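Local coordinates for putative adhesin (Bacteroides fragilis NCTC 9343, PDB 3PET), which is of unknown function but, as a putative lipoprotein adhesin built as a right-handed beta-helix, probably takes part in attachment at the bacterial surface, at residues Q125-C129 / Q130-V134; V101-E104 / N105-T109. All coordinates share one frame; numbering follows the deposited sequence. Where two conformers were deposited one is given.

Interaction 1: Q125-C129 / Q130-V134; sequences QSLTC and QKLNV
The terminal amide of Q130 lays one face over the carbonyl of C129, with the peptide C129-Q130 offset beneath it and the two planes roughly 27° apart. NE2 lies 3.8 Å from C129 C, and no hydrogen bond joins the groups; the contact is one of flat surfaces. A bend at chi2 (-51°) folds the glutamine back over its own corner, on the exposed side of the chain. C129 and Q130 thus divide the turn between them: the glutamine covers it outside, while the cysteine enters the interior. There SG, held between the backbone N and the carbonyl carbon (chi1 69°), comes within 3.8 Å of L132 CB and rests against the root of that side chain. Deeper in, the leucine ends meet branch to branch, L127 CD2 lying 4.2 Å from L132 CD1. Both leucines also reach L166, two coils further on, L144 of the next coil touches L132, and L112 and I114 of strand 111-116 pack on L127 and L132 respectively. Inward aliphatic residues on both arms of a bend, with polar ones outside, are characteristic of a corner between two faces of a right-handed beta-helix, as here.

Interaction 2: V101-E104 / N105-T109; sequences VHIE and NGLTT
Where a coil of the right-handed beta-helix turns from strand 101-103 to strand 107-108, I103 and L107 face each other across the inner side of the corner, with E104, N105 and G106 forming the bend. The isoleucine brings two branches to bear. Its CG2 methyl, anti to the backbone N, sits 3.4 Å from G106 O and 4.1 Å from L107 CB, filling the angle of the turn; its other arm ends in CD1, which lies 3.9 Å from L107 CD2. The two side chains cross obliquely, so that the isoleucine meets the leucine at its root with one branch and at a terminal methyl with the other. I93 of strand 92-95, on the face just before, and I124 of the following coil pack on I103, while L90 touches both partners. On the outer side, the N105 amide turns one face to E104 C, 3.5 Å from N105 CG, with its plane tilted about 53° from that of the peptide. G106 takes up a positive phi (101°), at which a CB would press on the carbonyl O of N105, so the bend is suited to glycine; a tetraethylene glycol, probably from crystallisation, lies close by. No hydrogen bond spans the corner between the two segments. Its inner side coheres through methyl contacts, including one with a backbone carbonyl oxygen, whereas the polar groups of N105 and E104 stay outside.

How the interactions relate
From the N terminus the chain rounds the corner of interaction 2 at 104-106, continues through strand 107-108, enters the next coil along strand 111-116, and reaches strand 122-128, which stacks on 101-103 and 107-108, before rounding the corner of interaction 1 at 129-130. Each contact closes only its own bend; the two stand in series, neither nested nor crossed, with centres about 9 Å apart. They belong to adjacent coils but to successive corners, for the corner at S126 stacks near that of interaction 2. Probable backbone hydrogen bonds lace the coils together, from Q125 N to I103 O (2.9 Å) and from T128 N to L107 O (2.8 Å), ahead of C129 CB packing on T109 O.

Interaction 1: Q125-C129 / Q130-V134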
ATOM      1  N   GLN A 125       9.800   9.661 -16.771  1.00 21.66           N
ATOM      2  CA  GLN A 125      11.165   9.744 -17.284  0.50 21.34           C
ATOM      3  C   GLN A 125      11.407  11.089 -17.943  1.00 24.68           C
ATOM      4  O   GLN A 125      10.491  11.628 -18.575  1.00 21.94           O
ATOM      5  CB  GLN A 125      11.401   8.606 -18.296  0.50 22.94           C
ATOM      6  CG  GLN A 125      11.122   7.211 -17.719  0.50 32.35           C
ATOM      7  CD  GLN A 125      11.222   6.102 -18.739  0.50 37.21           C
ATOM      8  OE1 GLN A 125      10.244   5.393 -19.033  0.50 19.70           O
ATOM      9  NE2 GLN A 125      12.422   5.883 -19.262  0.50 29.24           N
ATOM     10  N   SER A 126      12.649  11.627 -17.804  1.00 22.06           N
ATOM     11  CA  SER A 126      13.093  12.896 -18.390  1.00 22.37           C
ATOM     12  C   SER A 126      12.165  14.048 -17.988  1.00 25.77           C
ATOM     13  O   SER A 126      11.680  14.805 -18.843  1.00 25.56           O
ATOM     14  CB  SER A 126      13.199  12.798 -19.915  1.00 24.02           C
ATOM     15  OG  SER A 126      13.932  11.652 -20.304  1.00 35.26           O
ATOM     16  N   LEU A 127      11.926  14.171 -16.685  1.00 19.21           N
ATOM     17  CA  LEU A 127      11.115  15.261 -16.162  1.00 18.29           C
ATOM     18  C   LEU A 127      11.989  16.509 -15.955  1.00 23.41           C
ATOM     19  O   LEU A 127      13.066  16.410 -15.376  1.00 24.26           O
ATOM     20  CB  LEU A 127      10.454  14.823 -14.828  1.00 17.05           C
ATOM     21  CG  LEU A 127       9.653  15.895 -14.055  1.00 20.42           C
ATOM     22  CD1 LEU A 127       8.427  16.397 -14.847  1.00 18.27           C
ATOM     23  CD2 LEU A 127       9.288  15.395 -12.663  1.00 21.36           C
ATOM     24  N   THR A 128      11.522  17.678 -16.404  1.00 19.25           N
ATOM     25  CA  THR A 128      12.190  18.954 -16.140  1.00 20.27           C
ATOM     26  C   THR A 128      11.116  19.845 -15.537  1.00 26.06           C
ATOM     27  O   THR A 128      10.155  20.169 -16.226  1.00 24.98           O
ATOM     28  CB  THR A 128      12.854  19.573 -17.395  1.00 21.84           C
ATOM     29  OG1 THR A 128      13.713  18.622 -18.023  1.00 21.73           O
ATOM     30  CG2 THR A 128      13.627  20.837 -17.075  1.00 19.54           C
ATOM     31  N   CYS A 129      11.226  20.192 -14.247  1.00 22.53           N
ATOM     32  CA  CYS A 129      10.198  21.028 -13.637  1.00 22.47           C
ATOM     33  C   CYS A 129      10.802  21.965 -12.611  1.00 26.18           C
ATOM     34  O   CYS A 129      11.966  21.802 -12.247  1.00 24.40           O
ATOM     35  CB  CYS A 129       9.100  20.159 -13.016  1.00 22.58           C
ATOM     36  SG  CYS A 129       9.624  19.228 -11.543  1.00 26.23           S
ATOM     37  N   GLN A 130       9.995  22.931 -12.119  1.00 22.69           N
ATOM     38  CA  GLN A 130      10.429  23.825 -11.054  1.00 22.10           C
ATOM     39  C   GLN A 130      10.015  23.206  -9.743  1.00 25.30           C
ATOM     40  O   GLN A 130      10.854  22.982  -8.881  1.00 24.51           O
ATOM     41  CB  GLN A 130       9.854  25.246 -11.229  1.00 23.56           C
ATOM     42  CG  GLN A 130      10.266  25.935 -12.546  1.00 36.37           C
ATOM     43  CD  GLN A 130      11.758  25.910 -12.808  1.00 55.20           C
ATOM     44  OE1 GLN A 130      12.557  26.423 -12.016  1.00 49.72           O
ATOM     45  NE2 GLN A 130      12.171  25.277 -13.910  1.00 47.08           N
ATOM     46  N   LYS A 131       8.713  22.914  -9.601  1.00 22.82           N
ATOM     47  CA  LYS A 131       8.171  22.330  -8.384  0.50 22.17           C
ATOM     48  C   LYS A 131       7.488  21.006  -8.688  1.00 25.70           C
ATOM     49  O   LYS A 131       6.682  20.914  -9.621  1.00 25.70           O
ATOM     50  CB  LYS A 131       7.197  23.294  -7.686  0.50 24.34           C
ATOM     51  CG  LYS A 131       7.832  24.608  -7.235  0.50 33.30           C
ATOM     52  CD  LYS A 131       6.801  25.563  -6.665  0.50 39.89           C
ATOM     53  CE  LYS A 131       7.415  26.891  -6.303  0.50 53.56           C
ATOM     54  NZ  LYS A 131       6.395  27.856  -5.813  0.50 63.47           N
ATOM     55  N   LEU A 132       7.824  19.982  -7.905  1.00 20.46           N
ATOM     56  CA  LEU A 132       7.231  18.658  -8.011  1.00 19.87           C
ATOM     57  C   LEU A 132       6.597  18.318  -6.686  1.00 23.26           C
ATOM     58  O   LEU A 132       7.233  18.461  -5.631  1.00 23.26           O
ATOM     59  CB  LEU A 132       8.255  17.579  -8.411  1.00 19.61           C
ATOM     60  CG  LEU A 132       7.774  16.116  -8.310  1.00 23.01           C
ATOM     61  CD1 LEU A 132       6.696  15.782  -9.361  1.00 22.41           C
ATOM     62  CD2 LEU A 132       8.930  15.172  -8.385  1.00 25.42           C
ATOM     63  N   ASN A 133       5.350  17.878  -6.735  1.00 18.72           N
ATOM     64  CA  ASN A 133       4.602  17.444  -5.567  1.00 18.08           C
ATOM     65  C   ASN A 133       4.066  16.055  -5.825  1.00 23.25           C
ATOM     66  O   ASN A 133       3.319  15.872  -6.778  1.00 23.57           O
ATOM     67  CB  ASN A 133       3.464  18.425  -5.214  1.00 16.26           C
ATOM     68  CG  ASN A 133       2.788  18.060  -3.915  1.00 32.64           C
ATOM     69  OD1 ASN A 133       3.409  18.021  -2.868  1.00 28.41           O
ATOM     70  ND2 ASN A 133       1.514  17.720  -3.951  1.00 28.11           N
ATOM     71  N   VAL A 134       4.471  15.069  -4.999  1.00 18.66           N
ATOM     72  CA  VAL A 134       4.024  13.686  -5.129  1.00 16.74           C
ATOM     73  C   VAL A 134       3.323  13.287  -3.841  1.00 20.53           C
ATOM     74  O   VAL A 134       3.912  13.362  -2.759  1.00 19.28           O
ATOM     75  CB  VAL A 134       5.183  12.694  -5.481  1.00 19.72           C
ATOM     76  CG1 VAL A 134       4.693  11.244  -5.526  1.00 18.53           C
ATOM     77  CG2 VAL A 134       5.843  13.062  -6.794  1.00 19.75           C
TER

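Interaction 2: V101-E104 / N105-T109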
ATOM      1  N   VAL A 101       0.826   4.306 -14.924  1.00 15.24           N
ATOM      2  CA  VAL A 101       0.827   5.623 -15.582  1.00 15.09           C
ATOM      3  C   VAL A 101       2.259   5.888 -16.040  1.00 20.42           C
ATOM      4  O   VAL A 101       3.186   5.864 -15.219  1.00 18.33           O
ATOM      5  CB  VAL A 101       0.249   6.782 -14.707  1.00 17.96           C
ATOM      6  CG1 VAL A 101       0.228   8.105 -15.481  1.00 17.60           C
ATOM      7  CG2 VAL A 101      -1.163   6.446 -14.198  1.00 17.39           C
ATOM      8  N   HIS A 102       2.440   6.144 -17.351  1.00 16.54           N
ATOM      9  CA  HIS A 102       3.773   6.383 -17.902  1.00 16.35           C
ATOM     10  C   HIS A 102       3.886   7.724 -18.576  1.00 20.38           C
ATOM     11  O   HIS A 102       2.936   8.190 -19.213  1.00 19.06           O
ATOM     12  CB  HIS A 102       4.142   5.318 -18.963  1.00 17.52           C
ATOM     13  CG  HIS A 102       4.195   3.901 -18.481  1.00 20.87           C
ATOM     14  ND1 HIS A 102       5.398   3.298 -18.140  1.00 22.62           N
ATOM     15  CD2 HIS A 102       3.201   2.988 -18.369  1.00 22.10           C
ATOM     16  CE1 HIS A 102       5.087   2.064 -17.774  1.00 22.20           C
ATOM     17  NE2 HIS A 102       3.781   1.825 -17.920  1.00 22.32           N
ATOM     18  N   ILE A 103       5.088   8.318 -18.469  1.00 17.01           N
ATOM     19  CA  ILE A 103       5.598   9.477 -19.213  1.00 16.07           C
ATOM     20  C   ILE A 103       6.970   8.982 -19.653  1.00 21.75           C
ATOM     21  O   ILE A 103       7.963   9.158 -18.933  1.00 21.31           O
ATOM     22  CB  ILE A 103       5.622  10.832 -18.457  1.00 18.40           C
ATOM     23  CG1 ILE A 103       4.246  11.195 -17.822  1.00 17.36           C
ATOM     24  CG2 ILE A 103       6.163  11.939 -19.399  1.00 17.00           C
ATOM     25  CD1 ILE A 103       4.169  12.668 -17.093  1.00 22.91           C
ATOM     26  N   GLU A 104       6.994   8.210 -20.739  1.00 18.62           N
ATOM     27  CA  GLU A 104       8.231   7.559 -21.181  1.00 20.24           C
ATOM     28  C   GLU A 104       9.258   8.507 -21.787  1.00 25.50           C
ATOM     29  O   GLU A 104      10.449   8.246 -21.666  1.00 27.14           O
ATOM     30  CB  GLU A 104       7.931   6.475 -22.232  1.00 21.87           C
ATOM     31  CG  GLU A 104       7.009   5.357 -21.783  1.00 29.56           C
ATOM     32  CD  GLU A 104       6.837   4.240 -22.800  1.00 44.90           C
ATOM     33  OE1 GLU A 104       6.408   4.517 -23.944  1.00 31.61           O
ATOM     34  OE2 GLU A 104       7.101   3.074 -22.433  1.00 40.39           O
ATOM     35  N   ASN A 105       8.809   9.543 -22.502  1.00 20.74           N
ATOM     36  CA  ASN A 105       9.725  10.375 -23.259  1.00 20.45           C
ATOM     37  C   ASN A 105       9.784  11.840 -22.832  1.00 23.41           C
ATOM     38  O   ASN A 105      10.119  12.691 -23.636  1.00 22.94           O
ATOM     39  CB  ASN A 105       9.392  10.248 -24.757  1.00 20.89           C
ATOM     40  CG  ASN A 105       9.697   8.858 -25.244  1.00 38.12           C
ATOM     41  OD1 ASN A 105      10.843   8.390 -25.194  1.00 32.07           O
ATOM     42  ND2 ASN A 105       8.665   8.138 -25.626  1.00 30.17           N
ATOM     43  N   GLY A 106       9.565  12.118 -21.566  1.00 19.81           N
ATOM     44  CA  GLY A 106       9.754  13.476 -21.078  1.00 19.33           C
ATOM     45  C   GLY A 106       8.563  14.374 -20.875  1.00 22.71           C
ATOM     46  O   GLY A 106       7.516  14.226 -21.509  1.00 23.42           O
ATOM     47  N   LEU A 107       8.749  15.321 -19.964  1.00 18.77           N
ATOM     48  CA  LEU A 107       7.791  16.365 -19.647  1.00 19.27           C
ATOM     49  C   LEU A 107       8.540  17.568 -19.120  1.00 24.47           C
ATOM     50  O   LEU A 107       9.310  17.441 -18.169  1.00 23.60           O
ATOM     51  CB  LEU A 107       6.706  15.913 -18.644  1.00 18.35           C
ATOM     52  CG  LEU A 107       5.749  17.028 -18.121  1.00 22.38           C
ATOM     53  CD1 LEU A 107       4.873  17.623 -19.255  1.00 21.71           C
ATOM     54  CD2 LEU A 107       4.886  16.513 -16.970  1.00 22.47           C
ATOM     55  N   THR A 108       8.319  18.728 -19.756  1.00 21.12           N
ATOM     56  CA  THR A 108       8.856  20.017 -19.310  1.00 22.00           C
ATOM     57  C   THR A 108       7.659  20.833 -18.847  1.00 25.16           C
ATOM     58  O   THR A 108       6.747  21.106 -19.631  1.00 23.13           O
ATOM     59  CB  THR A 108       9.681  20.718 -20.398  1.00 25.16           C
ATOM     60  OG1 THR A 108      10.742  19.856 -20.787  1.00 28.16           O
ATOM     61  CG2 THR A 108      10.240  22.052 -19.927  1.00 19.85           C
ATOM     62  N   THR A 109       7.644  21.183 -17.567  1.00 21.31           N
ATOM     63  CA  THR A 109       6.528  21.921 -16.975  1.00 20.68           C
ATOM     64  C   THR A 109       7.050  22.810 -15.850  1.00 26.62           C
ATOM     65  O   THR A 109       8.177  22.625 -15.406  1.00 26.62           O
ATOM     66  CB  THR A 109       5.459  20.902 -16.463  1.00 23.76           C
ATOM     67  OG1 THR A 109       4.270  21.605 -16.089  1.00 23.55           O
ATOM     68  CG2 THR A 109       5.956  20.014 -15.285  1.00 19.15           C
TER